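PDB 6CJ6: protein F9 from Vaccinia virus, which serves as one of the 11 proteins of the entry-fusion complex, which merges viral and cellular membranes and brings the virion core into the host cytoplasm. Local coordinates for residues 106-111 with 144-149. Sequence-based numbering, arbitrary orientation.
Unlike the reference sequence in segment 144-149: Ala147 (reference Arg). With PDO (1,3-propandiol), chain Y; MOH (methanol), chain B.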
ATOM      1  N   ASN A 106      11.972   1.696   8.928  1.00 26.40           N
ATOM      2  CA  ASN A 106      11.341   2.950   9.322  1.00 31.13           C
ATOM      3  C   ASN A 106       9.957   2.699   9.910  1.00 23.78           C
ATOM      4  O   ASN A 106       9.591   3.294  10.930  1.00 23.46           O
ATOM      5  CB  ASN A 106      11.262   3.893   8.119  1.00 32.48           C
ATOM      6  CG  ASN A 106      11.067   5.341   8.523  1.00 35.13           C
ATOM      7  OD1 ASN A 106      11.999   5.995   8.995  1.00 46.68           O
ATOM      8  ND2 ASN A 106       9.861   5.855   8.329  1.00 38.42           N
ATOM      9  N   CYS A 107       9.184   1.804   9.291  1.00 26.81           N
ATOM     10  CA  CYS A 107       7.865   1.468   9.816  1.00 29.37           C
ATOM     11  C   CYS A 107       7.966   0.727  11.144  1.00 32.55           C
ATOM     12  O   CYS A 107       7.242   1.045  12.097  1.00 24.58           O
ATOM     13  CB  CYS A 107       7.084   0.646   8.794  1.00 28.53           C
ATOM     14  SG  CYS A 107       6.401   1.612   7.437  1.00 25.05           S
ATOM     15  N   ASN A 108       8.850  -0.275  11.225  1.00 32.18           N
ATOM     16  CA  ASN A 108       9.038  -0.993  12.483  1.00 30.65           C
ATOM     17  C   ASN A 108       9.416  -0.037  13.610  1.00 31.89           C
ATOM     18  O   ASN A 108       8.965  -0.199  14.751  1.00 32.95           O
ATOM     19  CB  ASN A 108      10.113  -2.074  12.330  1.00 32.71           C
ATOM     20  CG  ASN A 108       9.648  -3.281  11.541  1.00 30.19           C
ATOM     21  OD1 ASN A 108       8.461  -3.459  11.282  1.00 25.99           O
ATOM     22  ND2 ASN A 108      10.596  -4.137  11.171  1.00 35.12           N
ATOM     23  N   ALA A 109      10.237   0.974  13.306  1.00 30.42           N
ATOM     24  CA  ALA A 109      10.651   1.928  14.331  1.00 29.91           C
ATOM     25  C   ALA A 109       9.505   2.851  14.724  1.00 27.03           C
ATOM     26  O   ALA A 109       9.382   3.237  15.891  1.00 27.17           O
ATOM     27  CB  ALA A 109      11.847   2.742  13.840  1.00 27.14           C
ATOM     28  N   TYR A 110       8.665   3.226  13.758  1.00 29.08           N
ATOM     29  CA  TYR A 110       7.499   4.042  14.071  1.00 32.02           C
ATOM     30  C   TYR A 110       6.555   3.300  15.009  1.00 32.95           C
ATOM     31  O   TYR A 110       5.914   3.908  15.872  1.00 31.24           O
ATOM     32  CB  TYR A 110       6.793   4.455  12.781  1.00 31.14           C
ATOM     33  CG  TYR A 110       5.281   4.398  12.831  1.00 32.45           C
ATOM     34  CD1 TYR A 110       4.539   5.475  13.300  1.00 33.01           C
ATOM     35  CD2 TYR A 110       4.596   3.271  12.391  1.00 31.49           C
ATOM     36  CE1 TYR A 110       3.156   5.425  13.339  1.00 39.88           C
ATOM     37  CE2 TYR A 110       3.216   3.210  12.430  1.00 35.10           C
ATOM     38  CZ  TYR A 110       2.501   4.289  12.903  1.00 39.31           C
ATOM     39  OH  TYR A 110       1.127   4.228  12.939  1.00 40.84           O
ATOM     40  N   ALA A 111       6.472   1.976  14.866  1.00 35.16           N
ATOM     41  CA  ALA A 111       5.549   1.196  15.684  1.00 36.05           C
ATOM     42  C   ALA A 111       6.034   1.065  17.120  1.00 36.88           C
ATOM     43  O   ALA A 111       5.220   0.884  18.032  1.00 38.42           O
ATOM     44  CB  ALA A 111       5.330  -0.178  15.056  1.00 29.12           C
ATOM     45  N   SER A 144      -1.170  -5.645  11.131  1.00 30.91           N
ATOM     46  CA  SER A 144       0.107  -5.222  11.684  1.00 31.24           C
ATOM     47  C   SER A 144       0.226  -3.719  11.515  1.00 29.43           C
ATOM     48  O   SER A 144      -0.028  -3.193  10.427  1.00 30.03           O
ATOM     49  CB  SER A 144       1.264  -5.911  10.964  1.00 31.81           C
ATOM     50  OG  SER A 144       2.468  -5.203  11.154  1.00 34.84           O
ATOM     51  N   ALA A 145       0.604  -3.030  12.591  1.00 28.95           N
ATOM     52  CA  ALA A 145       0.809  -1.590  12.498  1.00 28.84           C
ATOM     53  C   ALA A 145       1.978  -1.259  11.580  1.00 30.38           C
ATOM     54  O   ALA A 145       1.931  -0.276  10.832  1.00 28.32           O
ATOM     55  CB  ALA A 145       1.026  -0.997  13.889  1.00 35.84           C
ATOM     56  N   GLU A 146       3.036  -2.072  11.614  1.00 23.33           N
ATOM     57  CA  GLU A 146       4.202  -1.775  10.789  1.00 24.93           C
ATOM     58  C   GLU A 146       3.930  -2.058   9.317  1.00 20.67           C
ATOM     59  O   GLU A 146       4.374  -1.303   8.442  1.00 21.31           O
ATOM     60  CB  GLU A 146       5.448  -2.512  11.299  1.00 32.23           C
ATOM     61  CG  GLU A 146       5.199  -3.900  11.873  1.00 33.49           C
ATOM     62  CD  GLU A 146       4.705  -3.872  13.315  1.00 35.94           C
ATOM     63  OE1 GLU A 146       5.455  -3.412  14.201  1.00 39.43           O
ATOM     64  OE2 GLU A 146       3.560  -4.301  13.558  1.00 38.37           O
ATOM     65  N   ALA A 147       3.187  -3.127   9.020  1.00 21.55           N
ATOM     66  CA  ALA A 147       2.842  -3.412   7.628  1.00 23.62           C
ATOM     67  C   ALA A 147       1.855  -2.389   7.081  1.00 25.66           C
ATOM     68  O   ALA A 147       1.979  -1.959   5.928  1.00 26.85           O
ATOM     69  CB  ALA A 147       2.291  -4.831   7.491  1.00 24.17           C
ATOM     70  N   ASN A 148       0.865  -1.990   7.886  1.00 27.60           N
ATOM     71  CA  ASN A 148      -0.044  -0.928   7.461  1.00 28.29           C
ATOM     72  C   ASN A 148       0.716   0.368   7.198  1.00 26.64           C
ATOM     73  O   ASN A 148       0.359   1.134   6.294  1.00 23.59           O
ATOM     74  CB  ASN A 148      -1.125  -0.696   8.516  1.00 27.16           C
ATOM     75  CG  ASN A 148      -2.156  -1.808   8.561  1.00 26.66           C
ATOM     76  OD1 ASN A 148      -2.270  -2.610   7.634  1.00 27.04           O
ATOM     77  ND2 ASN A 148      -2.930  -1.847   9.639  1.00 27.05           N
ATOM     78  N   CYS A 149       1.759   0.635   7.988  1.00 25.40           N
ATOM     79  CA  CYS A 149       2.618   1.784   7.720  1.00 28.60           C
ATOM     80  C   CYS A 149       3.288   1.662   6.360  1.00 21.94           C
ATOM     81  O   CYS A 149       3.448   2.660   5.645  1.00 22.57           O
ATOM     82  CB  CYS A 149       3.678   1.908   8.812  1.00 29.85           C
ATOM     83  SG  CYS A 149       5.111   2.909   8.349  1.00 38.14           S
TER
HETATM   84  C1  PDO Y 221      11.345  -1.802  15.353  1.00 38.82           C
HETATM   85  O1  PDO Y 221      11.584  -2.924  16.208  1.00 50.93           O
HETATM   86  C2  PDO Y 221      12.674  -1.158  14.976  1.00 35.62           C
HETATM   87  C3  PDO Y 221      12.655  -0.672  13.531  1.00 35.77           C
HETATM   88  O3  PDO Y 221      13.998  -0.482  13.074  1.00 36.75           O
HETATM   89  C   MOH B 241      -0.161  -4.558   4.310  1.00 34.54           C
HETATM   90  O   MOH B 241      -0.884  -3.578   5.026  1.00 41.92           O
HETATM   91  O   HOH W   1       7.898  -2.747  15.138  1.00 37.56           O
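A disulfide between Cys107 and Cys149, SG to SG 2.0 Å, ties helix 102-113 to the N-terminal part of helix 145-158; it is one of three in the chain, with Cys33-Cys55 and Cys47-Cys127. The two half-cystines reach it differently: SG of Cys107 is anti to its carbonyl carbon (chi1 -77°), whereas that of Cys149 is anti to the backbone N (chi1 161°). Tyr110 lies against the bridge, its CE2 3.9 Å from Cys149 CB and the Cys149 sulfur oblique to the ring, 4.9 Å from its centroid. The ring edge also meets Ala145 O.

Next to the disulfide, Glu146 bends at chi2, which brings carboxylate OE1 against the methyl of Ala111, with Ala111 CB to Glu146 OE1 3.3 Å. The Asn108 side chain crosses that of Glu146 at about a right angle, Asn108 OD1 against Glu146 CB. A water donates to Glu146 OE1 and Asn108 O, while Glu146 OE2 accepts from N-cap Ser144 OG at 2.8 Å; that OG accepts from Ala147 N.

The axes of segments 106-111 and 145-149 approach to 8.2 Å, with their N-to-C directions 133° apart. Helix 59-74 adjoins this surface junction through Phe63 and Ser59; Gln120 of strand 119-127 hydrogen-bonds to Ala145 O through NE2 and to Asn148 ND2 through OE1.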